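Local coordinates for protein Phi class glutathione transferase GSTF1 (PDB 4RI6) that probably catalyses the conjugation of glutathione to electrophilic substrates, releasing a halide from organic halides, as a Phi class glutathione transferase of poplar, at residues T14-V19 with Q55-K60; I146-L151 with S188-N193; K26-H31 with D78-K83; A97-W102 with S163-S168. One frame throughout, in Å; residues are numbered along the deposited sequence.

Interaction 1 (T14-V19 with Q55-K60). With GSH (glutathione), chain C.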
# COMPACT_ATOMS: atom_id res chain seq x y z
N THR A 14 7.87 2.50 13.34
CA THR A 14 6.65 3.14 12.83
C THR A 14 5.59 2.12 12.47
O THR A 14 4.42 2.31 12.78
CB THR A 14 6.94 4.00 11.62
OG1 THR A 14 7.69 3.23 10.67
CG2 THR A 14 7.75 5.22 12.01
N ALA A 15 6.00 1.04 11.80
CA ALA A 15 5.05 0.01 11.41
C ALA A 15 4.48 -0.74 12.61
O ALA A 15 3.30 -1.08 12.64
CB ALA A 15 5.69 -0.96 10.42
N VAL A 16 5.30 -1.02 13.61
CA VAL A 16 4.77 -1.58 14.86
C VAL A 16 3.77 -0.60 15.52
O VAL A 16 2.71 -1.00 15.99
CB VAL A 16 5.91 -1.90 15.88
CG1 VAL A 16 5.33 -2.35 17.23
CG2 VAL A 16 6.86 -2.97 15.31
N SER A 17 4.12 0.68 15.54
CA SER A 17 3.26 1.70 16.15
C SER A 17 1.89 1.77 15.49
O SER A 17 0.88 1.97 16.16
CB SER A 17 3.94 3.08 16.08
OG SER A 17 5.00 3.15 17.02
N ARG A 18 1.86 1.61 14.18
CA ARG A 18 0.62 1.56 13.43
C ARG A 18 -0.26 0.43 13.95
O ARG A 18 -1.45 0.61 14.19
CB ARG A 18 0.90 1.39 11.94
CG ARG A 18 -0.35 1.29 11.08
CD ARG A 18 -0.03 1.14 9.58
NE ARG A 18 0.59 2.36 9.13
CZ ARG A 18 1.89 2.55 8.92
NH1 ARG A 18 2.76 1.55 9.04
NH2 ARG A 18 2.30 3.75 8.57
N VAL A 19 0.33 -0.73 14.16
CA VAL A 19 -0.45 -1.86 14.64
C VAL A 19 -0.91 -1.64 16.09
O VAL A 19 -2.06 -1.94 16.44
CB VAL A 19 0.35 -3.18 14.51
CG1 VAL A 19 -0.35 -4.32 15.20
CG2 VAL A 19 0.56 -3.50 13.05
N GLN A 55 11.49 -7.99 8.53
CA GLN A 55 11.01 -6.70 9.02
C GLN A 55 10.00 -6.92 10.10
O GLN A 55 9.53 -8.03 10.30
CB GLN A 55 10.41 -5.89 7.88
CG GLN A 55 11.42 -5.66 6.79
CD GLN A 55 10.96 -4.66 5.80
OE1 GLN A 55 10.16 -4.98 4.92
NE2 GLN A 55 11.47 -3.44 5.91
N VAL A 56 9.69 -5.83 10.82
CA VAL A 56 8.66 -5.85 11.85
C VAL A 56 7.54 -4.90 11.43
O VAL A 56 7.80 -3.93 10.77
CB VAL A 56 9.24 -5.44 13.22
CG1 VAL A 56 10.24 -6.51 13.70
CG2 VAL A 56 9.91 -4.08 13.18
N PRO A 57 6.31 -5.17 11.85
CA PRO A 57 5.88 -6.21 12.77
C PRO A 57 5.47 -7.51 12.13
O PRO A 57 5.30 -7.60 10.91
CB PRO A 57 4.66 -5.57 13.44
CG PRO A 57 4.04 -4.83 12.35
CD PRO A 57 5.19 -4.24 11.56
N ALA A 58 5.28 -8.52 12.98
CA ALA A 58 4.51 -9.70 12.63
C ALA A 58 3.40 -9.86 13.66
O ALA A 58 3.49 -9.35 14.78
CB ALA A 58 5.40 -10.94 12.57
N PHE A 59 2.36 -10.58 13.27
CA PHE A 59 1.17 -10.77 14.06
C PHE A 59 0.84 -12.26 14.13
O PHE A 59 0.93 -12.95 13.10
CB PHE A 59 0.01 -9.99 13.42
CG PHE A 59 -1.33 -10.34 13.97
CD1 PHE A 59 -1.99 -11.48 13.58
CD2 PHE A 59 -1.95 -9.50 14.88
CE1 PHE A 59 -3.23 -11.80 14.11
CE2 PHE A 59 -3.19 -9.80 15.39
CZ PHE A 59 -3.83 -10.95 15.01
N LYS A 60 0.45 -12.75 15.31
CA LYS A 60 -0.10 -14.09 15.48
C LYS A 60 -1.34 -14.07 16.36
O LYS A 60 -1.37 -13.40 17.38
CB LYS A 60 0.91 -15.07 16.11
CG LYS A 60 2.21 -15.30 15.37
CD LYS A 60 3.01 -16.39 16.10
CE LYS A 60 4.36 -16.64 15.47
NZ LYS A 60 5.09 -17.71 16.18
N1 GSH C . 5.86 -2.45 4.85
CA1 GSH C . 6.17 -3.03 6.14
C1 GSH C . 5.05 -2.94 7.16
O11 GSH C . 4.32 -1.97 7.05
O12 GSH C . 4.85 -3.82 8.02
CB1 GSH C . 7.33 -2.17 6.60
CG1 GSH C . 8.14 -2.94 7.60
CD1 GSH C . 9.41 -2.19 7.89
OE1 GSH C . 10.07 -1.63 7.05
N2 GSH C . 9.73 -2.25 9.17
CA2 GSH C . 10.89 -1.68 9.78
C2 GSH C . 11.88 -2.80 9.97
O2 GSH C . 11.45 -3.90 10.24
CB2 GSH C . 10.40 -1.05 11.09
SG2 GSH C . 9.84 0.65 10.87
N3 GSH C . 13.18 -2.49 9.85
CA3 GSH C . 14.24 -3.45 10.09
C3 GSH C . 14.73 -4.10 8.83
O31 GSH C . 14.16 -3.84 7.75
O32 GSH C . 15.70 -4.88 8.91

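Interaction 2 (I146-L151 with S188-N193)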
# COMPACT_ATOMS: atom_id res chain seq x y z
N ILE A 146 -2.01 19.11 -0.96
CA ILE A 146 -3.25 18.46 -1.34
C ILE A 146 -4.09 18.14 -0.11
O ILE A 146 -5.30 18.37 -0.10
CB ILE A 146 -2.97 17.20 -2.16
CG1 ILE A 146 -2.28 17.60 -3.45
CG2 ILE A 146 -4.27 16.45 -2.43
CD1 ILE A 146 -1.69 16.49 -4.21
N TYR A 147 -3.44 17.67 0.95
CA TYR A 147 -4.14 17.43 2.20
C TYR A 147 -4.72 18.72 2.75
O TYR A 147 -5.79 18.71 3.32
CB TYR A 147 -3.23 16.80 3.25
CG TYR A 147 -2.84 15.35 3.06
CD1 TYR A 147 -3.03 14.69 1.85
CD2 TYR A 147 -2.29 14.64 4.12
CE1 TYR A 147 -2.65 13.36 1.71
CE2 TYR A 147 -1.93 13.33 3.98
CZ TYR A 147 -2.11 12.70 2.78
OH TYR A 147 -1.74 11.38 2.69
N GLU A 148 -3.98 19.81 2.62
CA GLU A 148 -4.45 21.10 3.14
C GLU A 148 -5.80 21.46 2.51
O GLU A 148 -6.69 21.95 3.18
CB GLU A 148 -3.42 22.19 2.87
CG GLU A 148 -3.84 23.59 3.35
CD GLU A 148 -3.96 23.69 4.87
OE1 GLU A 148 -3.50 22.76 5.56
OE2 GLU A 148 -4.52 24.71 5.35
N GLN A 149 -5.93 21.20 1.21
CA GLN A 149 -7.17 21.49 0.51
C GLN A 149 -8.29 20.53 0.98
O GLN A 149 -9.39 20.96 1.32
CB GLN A 149 -6.94 21.42 -1.02
CG GLN A 149 -5.99 22.53 -1.53
CD GLN A 149 -5.39 22.32 -2.94
OE1 GLN A 149 -4.86 21.25 -3.27
NE2 GLN A 149 -5.44 23.37 -3.76
N LYS A 150 -7.99 19.25 1.03
CA LYS A 150 -8.93 18.23 1.48
C LYS A 150 -9.44 18.50 2.88
O LYS A 150 -10.65 18.39 3.17
CB LYS A 150 -8.25 16.85 1.43
CG LYS A 150 -9.15 15.67 1.83
CD LYS A 150 -10.23 15.43 0.77
CE LYS A 150 -11.18 14.25 1.09
NZ LYS A 150 -12.08 14.53 2.23
N LEU A 151 -8.52 18.86 3.77
CA LEU A 151 -8.85 19.05 5.18
C LEU A 151 -9.53 20.41 5.44
O LEU A 151 -9.97 20.70 6.55
CB LEU A 151 -7.60 18.86 6.04
CG LEU A 151 -7.11 17.41 6.03
CD1 LEU A 151 -5.71 17.32 6.53
CD2 LEU A 151 -8.02 16.51 6.84
N SER A 188 2.89 24.54 9.50
CA SER A 188 2.75 25.78 8.70
C SER A 188 1.51 25.77 7.80
O SER A 188 1.18 26.79 7.17
CB SER A 188 3.98 26.02 7.84
OG SER A 188 4.03 25.13 6.74
N ARG A 189 0.83 24.64 7.75
CA ARG A 189 -0.37 24.46 6.94
C ARG A 189 -1.56 24.38 7.90
O ARG A 189 -1.66 23.45 8.68
CB ARG A 189 -0.24 23.19 6.10
CG ARG A 189 0.74 23.34 4.95
CD ARG A 189 1.03 22.00 4.23
NE ARG A 189 1.83 22.28 3.04
CZ ARG A 189 3.14 22.51 3.05
NH1 ARG A 189 3.86 22.37 4.15
NH2 ARG A 189 3.72 22.90 1.94
N LYS A 190 -2.45 25.36 7.87
CA LYS A 190 -3.41 25.50 8.96
C LYS A 190 -4.37 24.32 9.08
O LYS A 190 -4.60 23.85 10.19
CB LYS A 190 -4.18 26.83 8.84
CG LYS A 190 -5.29 26.91 7.80
CD LYS A 190 -6.13 28.17 8.00
CE LYS A 190 -7.27 28.24 7.00
NZ LYS A 190 -6.77 28.56 5.64
N ASN A 191 -4.94 23.83 7.99
CA ASN A 191 -5.85 22.69 8.11
C ASN A 191 -5.11 21.40 8.48
O ASN A 191 -5.61 20.62 9.27
CB ASN A 191 -6.65 22.48 6.82
CG ASN A 191 -7.50 23.67 6.46
OD1 ASN A 191 -7.96 24.43 7.32
ND2 ASN A 191 -7.71 23.85 5.16
N VAL A 192 -3.94 21.19 7.89
CA VAL A 192 -3.11 20.03 8.23
C VAL A 192 -2.72 20.09 9.69
O VAL A 192 -2.73 19.09 10.39
CB VAL A 192 -1.86 19.97 7.32
CG1 VAL A 192 -0.84 18.94 7.81
CG2 VAL A 192 -2.29 19.62 5.92
N ASN A 193 -2.40 21.29 10.17
CA ASN A 193 -2.02 21.43 11.56
C ASN A 193 -3.18 21.11 12.50
O ASN A 193 -3.00 20.48 13.53
CB ASN A 193 -1.47 22.84 11.82
CG ASN A 193 -1.05 23.02 13.25
OD1 ASN A 193 -0.03 22.49 13.69
ND2 ASN A 193 -1.84 23.77 13.99
O HOH W 1 -5.65 26.64 4.10
O HOH W 2 -2.37 27.04 5.44

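Interaction 3 (K26-H31 with D78-K83)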
# COMPACT_ATOMS: atom_id res chain seq x y z
N LYS A 26 -9.13 -0.62 18.84
CA LYS A 26 -10.08 -1.72 18.75
C LYS A 26 -10.28 -2.47 20.07
O LYS A 26 -11.03 -3.44 20.10
CB LYS A 26 -9.63 -2.71 17.67
CG LYS A 26 -9.67 -2.09 16.29
CD LYS A 26 -11.06 -1.59 15.89
CE LYS A 26 -12.14 -2.66 15.98
NZ LYS A 26 -13.46 -2.20 15.48
N ASP A 27 -9.62 -2.01 21.13
CA ASP A 27 -9.77 -2.60 22.46
C ASP A 27 -9.36 -4.07 22.44
O ASP A 27 -9.97 -4.89 23.10
CB ASP A 27 -11.22 -2.43 22.94
CG ASP A 27 -11.43 -2.84 24.38
OD1 ASP A 27 -10.48 -2.75 25.18
OD2 ASP A 27 -12.57 -3.27 24.71
N VAL A 28 -8.34 -4.40 21.65
CA VAL A 28 -7.88 -5.77 21.55
C VAL A 28 -6.67 -5.98 22.44
O VAL A 28 -5.64 -5.35 22.24
CB VAL A 28 -7.51 -6.13 20.12
CG1 VAL A 28 -6.99 -7.56 20.05
CG2 VAL A 28 -8.73 -5.97 19.23
N PRO A 29 -6.80 -6.87 23.44
CA PRO A 29 -5.61 -7.12 24.26
C PRO A 29 -4.53 -7.80 23.45
O PRO A 29 -4.84 -8.55 22.54
CB PRO A 29 -6.13 -8.03 25.37
CG PRO A 29 -7.63 -7.86 25.37
CD PRO A 29 -7.97 -7.62 23.93
N PHE A 30 -3.27 -7.52 23.78
CA PHE A 30 -2.17 -8.06 23.01
C PHE A 30 -0.97 -8.29 23.91
O PHE A 30 -0.89 -7.75 25.02
CB PHE A 30 -1.79 -7.12 21.85
CG PHE A 30 -1.32 -5.77 22.29
CD1 PHE A 30 0.01 -5.55 22.60
CD2 PHE A 30 -2.21 -4.72 22.41
CE1 PHE A 30 0.45 -4.31 23.02
CE2 PHE A 30 -1.78 -3.48 22.82
CZ PHE A 30 -0.44 -3.28 23.13
N HIS A 31 -0.07 -9.13 23.43
CA HIS A 31 1.22 -9.37 24.04
C HIS A 31 2.28 -8.98 23.03
O HIS A 31 2.26 -9.43 21.90
CB HIS A 31 1.37 -10.84 24.46
CG HIS A 31 2.73 -11.20 24.94
ND1 HIS A 31 3.30 -10.63 26.06
CD2 HIS A 31 3.63 -12.10 24.48
CE1 HIS A 31 4.50 -11.15 26.26
NE2 HIS A 31 4.73 -12.05 25.32
N ASP A 78 -11.39 -6.22 10.83
CA ASP A 78 -12.38 -7.18 10.35
C ASP A 78 -12.81 -8.15 11.46
O ASP A 78 -14.00 -8.30 11.75
CB ASP A 78 -11.78 -7.96 9.17
CG ASP A 78 -12.83 -8.54 8.25
OD1 ASP A 78 -14.01 -8.65 8.65
OD2 ASP A 78 -12.47 -8.90 7.11
N LYS A 79 -11.82 -8.79 12.08
CA LYS A 79 -12.08 -9.76 13.14
C LYS A 79 -12.83 -9.16 14.32
O LYS A 79 -13.69 -9.81 14.92
CB LYS A 79 -10.77 -10.36 13.64
CG LYS A 79 -10.95 -11.39 14.74
CD LYS A 79 -9.63 -11.99 15.18
CE LYS A 79 -9.83 -12.95 16.33
NZ LYS A 79 -8.54 -13.35 16.96
N TYR A 80 -12.47 -7.93 14.66
CA TYR A 80 -12.99 -7.27 15.84
C TYR A 80 -13.87 -6.09 15.46
O TYR A 80 -13.88 -5.07 16.12
CB TYR A 80 -11.85 -6.79 16.73
CG TYR A 80 -10.94 -7.90 17.23
CD1 TYR A 80 -11.30 -8.69 18.30
CD2 TYR A 80 -9.71 -8.13 16.63
CE1 TYR A 80 -10.47 -9.68 18.77
CE2 TYR A 80 -8.87 -9.13 17.09
CZ TYR A 80 -9.25 -9.90 18.16
OH TYR A 80 -8.41 -10.91 18.63
N ALA A 81 -14.61 -6.25 14.36
CA ALA A 81 -15.47 -5.18 13.85
C ALA A 81 -16.37 -4.59 14.93
O ALA A 81 -16.53 -3.39 15.01
CB ALA A 81 -16.32 -5.69 12.70
N ASP A 82 -16.93 -5.45 15.78
CA ASP A 82 -17.96 -5.03 16.73
C ASP A 82 -17.37 -4.58 18.06
O ASP A 82 -18.09 -4.34 19.03
CB ASP A 82 -18.94 -6.18 16.97
CG ASP A 82 -20.27 -5.72 17.52
OD1 ASP A 82 -20.66 -4.56 17.24
OD2 ASP A 82 -20.93 -6.51 18.24
N LYS A 83 -16.05 -4.44 18.10
CA LYS A 83 -15.32 -4.17 19.33
C LYS A 83 -14.68 -2.78 19.26
O LYS A 83 -14.34 -2.31 18.17
CB LYS A 83 -14.25 -5.25 19.52
CG LYS A 83 -13.89 -5.62 20.93
CD LYS A 83 -12.87 -6.75 20.90
CE LYS A 83 -12.14 -6.95 22.22
NZ LYS A 83 -12.90 -6.51 23.43

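Interaction 4 (A97-W102 with S163-S168)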
# COMPACT_ATOMS: atom_id res chain seq x y z
N ALA A 97 -14.45 1.53 1.78
CA ALA A 97 -13.70 1.88 0.57
C ALA A 97 -13.30 3.35 0.59
O ALA A 97 -12.19 3.72 0.20
CB ALA A 97 -14.52 1.59 -0.64
N ASN A 98 -14.21 4.19 1.05
CA ASN A 98 -13.92 5.61 1.14
C ASN A 98 -12.71 5.91 2.02
O ASN A 98 -11.90 6.76 1.69
CB ASN A 98 -15.14 6.37 1.67
CG ASN A 98 -14.85 7.82 1.86
OD1 ASN A 98 -14.53 8.54 0.91
ND2 ASN A 98 -14.95 8.28 3.09
N ILE A 99 -12.60 5.20 3.14
CA ILE A 99 -11.42 5.27 3.99
C ILE A 99 -10.20 4.67 3.32
O ILE A 99 -9.10 5.24 3.35
CB ILE A 99 -11.70 4.56 5.33
CG1 ILE A 99 -12.73 5.37 6.11
CG2 ILE A 99 -10.43 4.39 6.16
CD1 ILE A 99 -13.42 4.57 7.20
N ASP A 100 -10.40 3.53 2.68
CA ASP A 100 -9.30 2.75 2.12
C ASP A 100 -8.51 3.53 1.06
O ASP A 100 -7.28 3.37 0.97
CB ASP A 100 -9.84 1.46 1.54
CG ASP A 100 -8.77 0.41 1.31
OD1 ASP A 100 -7.91 0.21 2.18
OD2 ASP A 100 -8.82 -0.25 0.25
N GLN A 101 -9.16 4.37 0.26
CA GLN A 101 -8.41 5.12 -0.74
C GLN A 101 -7.38 6.04 -0.07
O GLN A 101 -6.31 6.27 -0.63
CB GLN A 101 -9.33 5.91 -1.67
CG GLN A 101 -10.04 7.05 -0.99
CD GLN A 101 -11.19 7.62 -1.80
OE1 GLN A 101 -11.13 7.69 -3.04
NE2 GLN A 101 -12.25 8.01 -1.11
N TRP A 102 -7.68 6.54 1.13
CA TRP A 102 -6.75 7.42 1.85
C TRP A 102 -5.71 6.58 2.59
O TRP A 102 -4.60 7.04 2.81
CB TRP A 102 -7.52 8.37 2.80
CG TRP A 102 -8.31 9.35 2.01
CD1 TRP A 102 -9.64 9.30 1.74
CD2 TRP A 102 -7.81 10.51 1.34
NE1 TRP A 102 -10.00 10.35 0.94
CE2 TRP A 102 -8.89 11.10 0.68
CE3 TRP A 102 -6.55 11.10 1.25
CZ2 TRP A 102 -8.75 12.26 -0.06
CZ3 TRP A 102 -6.41 12.23 0.51
CH2 TRP A 102 -7.50 12.81 -0.13
N SER A 163 -10.43 7.87 11.17
CA SER A 163 -10.42 6.55 10.55
C SER A 163 -9.02 5.99 10.52
O SER A 163 -8.05 6.67 10.85
CB SER A 163 -10.96 6.59 9.13
OG SER A 163 -10.00 7.07 8.21
N PHE A 164 -8.92 4.74 10.08
CA PHE A 164 -7.62 4.14 9.89
C PHE A 164 -6.75 4.96 8.93
O PHE A 164 -5.52 4.95 9.03
CB PHE A 164 -7.74 2.69 9.38
CG PHE A 164 -6.43 2.00 9.32
CD1 PHE A 164 -5.79 1.64 10.49
CD2 PHE A 164 -5.78 1.80 8.12
CE1 PHE A 164 -4.56 1.07 10.47
CE2 PHE A 164 -4.54 1.21 8.10
CZ PHE A 164 -3.94 0.84 9.28
N ALA A 165 -7.37 5.67 7.99
CA ALA A 165 -6.59 6.51 7.09
C ALA A 165 -5.79 7.53 7.88
O ALA A 165 -4.61 7.73 7.62
CB ALA A 165 -7.47 7.19 6.08
N ASP A 166 -6.43 8.19 8.84
CA ASP A 166 -5.71 9.16 9.68
C ASP A 166 -4.68 8.46 10.55
O ASP A 166 -3.52 8.89 10.64
CB ASP A 166 -6.69 9.95 10.54
CG ASP A 166 -7.82 10.51 9.73
OD1 ASP A 166 -7.60 11.49 8.98
OD2 ASP A 166 -8.94 9.98 9.85
N LEU A 167 -5.10 7.35 11.16
CA LEU A 167 -4.24 6.59 12.06
C LEU A 167 -2.94 6.22 11.36
O LEU A 167 -1.86 6.37 11.94
CB LEU A 167 -4.98 5.34 12.56
CG LEU A 167 -4.30 4.50 13.64
CD1 LEU A 167 -5.33 3.66 14.37
CD2 LEU A 167 -3.19 3.60 13.05
N SER A 168 -3.04 5.82 10.10
CA SER A 168 -1.88 5.31 9.41
C SER A 168 -0.80 6.39 9.18
O SER A 168 0.37 6.04 8.96
CB SER A 168 -2.34 4.67 8.08
OG SER A 168 -1.38 3.77 7.58

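Interaction 1 (T14-V19 with Q55-K60)
The cis-proline loop of the thioredoxin-like domain, which presents its backbone to glutathione, packs here against the first turns of helix 14-25. P57, with a cis peptide bond before it, lies at the middle of the contact and touches three residues of the helix. Its CD meets A15 CB at 3.5 Å, its CB lies against V16 CG2, and its CG reaches V19 CG2 at 3.8 Å, so the pyrrolidine ring spans one turn of helix from A15 to V19. V16 serves two partners with one methyl: CG2, set beside its own backbone N while CG1 stands anti to that N (chi1 174°), touches P57 CB and also V56 CG2, both at 3.9 Å. No hydrogen bond joins the two segments; apolar contacts hold them together, and the residues that touch are buried.

The loop turns polar backbone atoms to the ligand as well. V56 grips the glutathione backbone in the antiparallel manner of a short strand pair, V56 N donating to GSH O2 at 2.7 Å and V56 O accepting from GSH N2 at 3.0 Å. S69 and E68 add further bonds to the tripeptide. At the helix start, T14 OG1 lies 3.4 Å from the glutathione sulfur SG2.

Interaction 2 (I146-L151 with S188-N193)
The last turn of helix 130-150 meets the first turn of helix 190-200 with E148 and V192 nearest in the backbone, their CA atoms 5.4 Å apart. E148 carries the contact. With CG anti to its backbone N and the chain bent at the next bond, its side chain turns towards the start of the second helix, where R189 holds the N-cap position. Both carboxylate oxygens then receive backbone N-H groups from the opening turn: N191 N donates to the syn lone pair of E148 OE2 at 2.8 Å, and V192 N donates to E148 OE1 at 2.8 Å, also on the syn side but 21° out of the carboxylate plane.

The N191 side chain adds a third donor: its ND2 gives a nearly straight bond (176°) to the backbone oxygen E148 O at 2.9 Å, and its amide stacks on the E148 carboxylate with the two planes 9° apart. Apolar contacts flank these bonds: V192 CG2 lies against Y147 CB at 4.0 Å, and L151 CB against N191 CB at 3.8 Å. The Y147 ring itself leads off to H169, which hydrogen-bonds its hydroxyl.

Two waters extend the network from E148 OE2, one to K190 NZ and the other to K190 N. A carboxylate from a separate helix thus takes up N-H groups of a helical first turn, which lack the i-4 carbonyl acceptor that later residues of a helix have; the positive end of the helix dipole, with K190 nearby, probably stabilises the ionised form of E148.

Interaction 3 (K26-H31 with D78-K83)
In the thioredoxin-like domain, the turn between helix 14-25 and strand 30-33 meets the type I beta turn Y80-K83 that follows helix 69-79. Hydrogen bonding comes from K26, which precedes D27, the residue that closes the first helix in a Schellman motif. Bends at chi2 (-59°) and chi3 (-55°) carry the K26 ammonium to the carbonyls of the turn. K26 NZ donates to K83 O at 2.8 Å, in the carbonyl plane, and more weakly to Y80 O at 3.0 Å and to A81 O at 3.3 Å. N85 O, just beyond, is another acceptor, so four backbone oxygens share the ammonium, two of them weakly.

Electrostatic pairing runs the other way: K83 stretches past the backbone of D27 and forms a salt bridge, NZ to D27 OD2 at 3.5 Å.

The apolar part is V28 against the Y80 ring, the two side chains crossing at about a right angle. V28 CG2 makes a CH-pi contact over one face, 3.6 Å from the ring centroid and 15° off its normal, while V28 CG1 touches the hydroxyl end of the ring, 3.8 Å from Y80 CZ. On the opposite face K79 CG lies 3.8 Å above the Y80 ring plane, offset toward the edge of the ring.

Interaction 4 (A97-W102 with S163-S168)
I99 lays its branched side chain over S163, with CG2 reaching S163 OG at 3.4 Å while CG1 and CD1 both lie 3.7 Å from S163 CB. One turn further along helix 93-122, W102 takes over: its CB meets A165 CB at 3.5 Å, and its indole leads away from the contact, towards Y147 and K150 of helix 130-150. A165, touched also by the backbone oxygen I99 O at 3.7 Å, puts just a methyl between the helices, whose local axes pass 8.6 Å apart.

These segments belong to the all-helical C-terminal domain of the glutathione transferase fold, where helix 164-179 starts beside helix 93-122 and runs nearly parallel to it, at 18°. The start is fixed by a capping box. S163 OG, set between its own backbone N and carbonyl carbon (chi1 79°), accepts from A165 N at 3.0 Å; in return D166 OD2 accepts from S163 N at 2.9 Å through its anti lone pair. The capping oxygen is thus the atom against which I99 CG2 rests. The other carboxylate oxygen, D166 OD1, takes bonds from W195 NE1 and L157 N.

Helix 93-122 also faces the second subunit: D100 forms a salt bridge with R74 of that subunit, and W102 meets its F67 edge-to-face.

Overall arrangement
Interaction 1 touches the bound glutathione directly, and interaction 4 touches interaction 1 through R18: R18 NE lies 2.9 Å from S168 OG, a probable hydrogen bond, while R18 CD packs on F164 CZ. The helical domain thereby reaches the helix beside the ligand, although the F164 side chain remains about 9 Å from glutathione. Interactions 4 and 2 share a second junction, where W102 CZ2 meets K150 CE at 3.3 Å, and both also touch the second subunit. Interaction 3 lies just beyond the C-terminal end of helix 14-25, away from the ligand, its centre about 15 Å from that of interaction 1. Interactions 1 and 2 lie on opposite sides of the chain's centre, their own centres about 28 Å apart.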